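Local atomic coordinates of beta-galactoside alpha-2,6-sialyltransferase (Photobacterium sp., PDB entry 2Z4T), a protein that probably transfers sialic acid from a CMP-linked donor to the 6-position of galactose in acceptors such as lactose. Residues Leu77-Pro82 with Tyr90-Asn95. Numbering follows the deposited sequence.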
ATOM      1  N   LEU A  77      -6.275  38.758  -6.057  1.00 53.23           N
ATOM      2  CA  LEU A  77      -5.344  38.398  -7.125  1.00 52.26           C
ATOM      3  C   LEU A  77      -5.879  37.247  -7.967  1.00 51.45           C
ATOM      4  O   LEU A  77      -6.117  36.154  -7.463  1.00 51.03           O
ATOM      5  CB  LEU A  77      -3.992  37.999  -6.528  1.00 52.18           C
ATOM      6  CG  LEU A  77      -2.937  37.428  -7.485  1.00 52.53           C
ATOM      7  CD1 LEU A  77      -2.283  38.534  -8.350  1.00 51.27           C
ATOM      8  CD2 LEU A  77      -1.895  36.602  -6.725  1.00 50.58           C
ATOM      9  N   SER A  78      -6.056  37.501  -9.254  1.00 50.75           N
ATOM     10  CA  SER A  78      -6.525  36.477 -10.156  1.00 50.29           C
ATOM     11  C   SER A  78      -5.503  36.218 -11.268  1.00 49.91           C
ATOM     12  O   SER A  78      -5.185  37.115 -12.057  1.00 49.96           O
ATOM     13  CB  SER A  78      -7.873  36.886 -10.728  1.00 50.21           C
ATOM     14  OG  SER A  78      -8.642  35.731 -10.955  1.00 51.47           O
ATOM     15  N   VAL A  79      -4.963  35.000 -11.298  1.00 49.24           N
ATOM     16  CA  VAL A  79      -3.980  34.586 -12.304  1.00 48.39           C
ATOM     17  C   VAL A  79      -4.073  33.109 -12.654  1.00 47.86           C
ATOM     18  O   VAL A  79      -4.515  32.285 -11.855  1.00 48.32           O
ATOM     19  CB  VAL A  79      -2.515  34.886 -11.886  1.00 48.65           C
ATOM     20  CG1 VAL A  79      -2.178  36.333 -12.174  1.00 49.84           C
ATOM     21  CG2 VAL A  79      -2.265  34.558 -10.425  1.00 48.11           C
ATOM     22  N   VAL A  80      -3.629  32.791 -13.855  1.00 46.87           N
ATOM     23  CA  VAL A  80      -3.558  31.430 -14.331  1.00 46.30           C
ATOM     24  C   VAL A  80      -2.073  31.088 -14.356  1.00 46.31           C
ATOM     25  O   VAL A  80      -1.276  31.853 -14.902  1.00 47.23           O
ATOM     26  CB  VAL A  80      -4.170  31.331 -15.754  1.00 46.05           C
ATOM     27  CG1 VAL A  80      -4.163  29.906 -16.253  1.00 45.12           C
ATOM     28  CG2 VAL A  80      -5.609  31.882 -15.748  1.00 45.65           C
ATOM     29  N   ALA A  81      -1.690  29.971 -13.742  1.00 45.48           N
ATOM     30  CA  ALA A  81      -0.306  29.522 -13.765  1.00 44.47           C
ATOM     31  C   ALA A  81       0.063  29.243 -15.210  1.00 44.11           C
ATOM     32  O   ALA A  81      -0.787  28.786 -15.969  1.00 43.94           O
ATOM     33  CB  ALA A  81      -0.162  28.268 -12.938  1.00 44.49           C
ATOM     34  N   PRO A  82       1.323  29.513 -15.605  1.00 43.80           N
ATOM     35  CA  PRO A  82       1.715  29.346 -17.005  1.00 43.61           C
ATOM     36  C   PRO A  82       1.968  27.879 -17.337  1.00 44.26           C
ATOM     37  O   PRO A  82       1.954  27.031 -16.431  1.00 44.43           O
ATOM     38  CB  PRO A  82       3.024  30.125 -17.096  1.00 43.45           C
ATOM     39  CG  PRO A  82       3.612  30.030 -15.757  1.00 43.73           C
ATOM     40  CD  PRO A  82       2.454  29.951 -14.771  1.00 43.86           C
ATOM     41  N   TYR A  90       6.777  32.253  -8.941  1.00 43.18           N
ATOM     42  CA  TYR A  90       6.264  33.548  -9.408  1.00 42.82           C
ATOM     43  C   TYR A  90       5.889  34.406  -8.194  1.00 42.74           C
ATOM     44  O   TYR A  90       5.319  33.889  -7.231  1.00 43.03           O
ATOM     45  CB  TYR A  90       5.079  33.353 -10.385  1.00 42.43           C
ATOM     46  CG  TYR A  90       5.550  32.976 -11.766  1.00 42.36           C
ATOM     47  CD1 TYR A  90       5.965  31.680 -12.049  1.00 41.98           C
ATOM     48  CD2 TYR A  90       5.648  33.935 -12.776  1.00 42.44           C
ATOM     49  CE1 TYR A  90       6.454  31.340 -13.305  1.00 43.51           C
ATOM     50  CE2 TYR A  90       6.133  33.610 -14.034  1.00 41.82           C
ATOM     51  CZ  TYR A  90       6.532  32.321 -14.297  1.00 42.56           C
ATOM     52  OH  TYR A  90       7.015  32.007 -15.538  1.00 40.90           O
ATOM     53  N   CYS A  91       6.221  35.697  -8.237  1.00 42.15           N
ATOM     54  CA  CYS A  91       5.964  36.610  -7.125  1.00 41.80           C
ATOM     55  C   CYS A  91       5.047  37.762  -7.516  1.00 41.75           C
ATOM     56  O   CYS A  91       5.156  38.318  -8.614  1.00 41.47           O
ATOM     57  CB  CYS A  91       7.258  37.235  -6.638  1.00 42.16           C
ATOM     58  SG  CYS A  91       8.612  36.123  -6.321  1.00 43.05           S
ATOM     59  N   PHE A  92       4.171  38.138  -6.585  1.00 41.78           N
ATOM     60  CA  PHE A  92       3.228  39.244  -6.761  1.00 41.47           C
ATOM     61  C   PHE A  92       3.161  40.055  -5.476  1.00 41.96           C
ATOM     62  O   PHE A  92       2.972  39.500  -4.383  1.00 42.62           O
ATOM     63  CB  PHE A  92       1.845  38.709  -7.161  1.00 41.10           C
ATOM     64  CG  PHE A  92       1.863  37.892  -8.419  1.00 40.85           C
ATOM     65  CD1 PHE A  92       2.025  36.518  -8.364  1.00 40.79           C
ATOM     66  CD2 PHE A  92       1.782  38.506  -9.665  1.00 41.62           C
ATOM     67  CE1 PHE A  92       2.072  35.747  -9.529  1.00 41.75           C
ATOM     68  CE2 PHE A  92       1.834  37.745 -10.844  1.00 42.20           C
ATOM     69  CZ  PHE A  92       1.981  36.364 -10.776  1.00 41.70           C
ATOM     70  N   ASP A  93       3.336  41.362  -5.595  1.00 41.92           N
ATOM     71  CA  ASP A  93       3.291  42.231  -4.429  1.00 42.22           C
ATOM     72  C   ASP A  93       2.049  43.091  -4.462  1.00 42.13           C
ATOM     73  O   ASP A  93       1.872  43.874  -5.396  1.00 42.23           O
ATOM     74  CB  ASP A  93       4.512  43.153  -4.406  1.00 42.41           C
ATOM     75  CG  ASP A  93       5.821  42.399  -4.281  1.00 42.92           C
ATOM     76  OD1 ASP A  93       6.831  43.066  -3.965  1.00 43.56           O
ATOM     77  OD2 ASP A  93       5.846  41.170  -4.511  1.00 41.70           O
ATOM     78  N   PHE A  94       1.206  42.967  -3.441  1.00 42.06           N
ATOM     79  CA  PHE A  94       0.024  43.834  -3.289  1.00 42.08           C
ATOM     80  C   PHE A  94       0.325  45.012  -2.370  1.00 41.78           C
ATOM     81  O   PHE A  94       0.885  44.824  -1.287  1.00 41.65           O
ATOM     82  CB  PHE A  94      -1.158  43.030  -2.731  1.00 42.18           C
ATOM     83  CG  PHE A  94      -2.324  43.877  -2.261  1.00 43.74           C
ATOM     84  CD1 PHE A  94      -3.331  44.252  -3.144  1.00 44.52           C
ATOM     85  CD2 PHE A  94      -2.439  44.262  -0.917  1.00 44.01           C
ATOM     86  CE1 PHE A  94      -4.420  45.030  -2.701  1.00 45.91           C
ATOM     87  CE2 PHE A  94      -3.525  45.038  -0.478  1.00 44.24           C
ATOM     88  CZ  PHE A  94      -4.510  45.418  -1.365  1.00 43.39           C
ATOM     89  N   ASN A  95      -0.050  46.216  -2.795  1.00 41.79           N
ATOM     90  CA  ASN A  95      -0.051  47.390  -1.905  1.00 41.96           C
ATOM     91  C   ASN A  95      -1.420  48.040  -1.874  1.00 42.34           C
ATOM     92  O   ASN A  95      -2.046  48.215  -2.917  1.00 42.16           O
ATOM     93  CB  ASN A  95       0.986  48.439  -2.318  1.00 41.22           C
ATOM     94  CG  ASN A  95       2.400  48.075  -1.890  1.00 42.77           C
ATOM     95  OD1 ASN A  95       2.784  48.266  -0.737  1.00 41.21           O
ATOM     96  ND2 ASN A  95       3.191  47.548  -2.834  1.00 43.78           N
TER
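The backbones of 77-82 and 90-95 run in opposed directions in different sheets of the immunoglobulin-like beta-sandwich, and even the nearest CA atoms, those of L77 and F94, are 8.5 Å apart. Strand 77-80 pairs antiparallel with 39-42, with backbone hydrogen bonds of L77 with L42 and V79 with V40, whereas strand 88-98 sits between 52-61 and 103-122. The two segments therefore meet by side-chain packing in the buried interior of the sandwich, L77, V79 and P82 against Y90 and F92, burying 193 Å² summed over both segments. F92 carries the middle: with CG anti to its carbonyl carbon (chi1 -58°), its ring lies back along its own strand toward Y90. L77 crosses it at about a right angle, CD1 approaching the ring obliquely at 4.2 Å from F92 CG. V79 comes to the far end of the same ring, its CG1 4.4 Å from F92 CZ, so the two share one phenyl ring. Outward, S78 OG hydrogen-bonds Y39 OH, and C91 SG forms the disulfide with C61. Past the end of strand 77-80, P82 and Y90 slide by each other in opposite directions. The Y90 hydroxyl is hydrogen-bonded to the backbone N of Q64, which anchors the outer end of the phenol, and the proline reaches that end obliquely, P82 CG standing 4.0 Å from Y90 CE1 and 3.9 Å from Y90 OH.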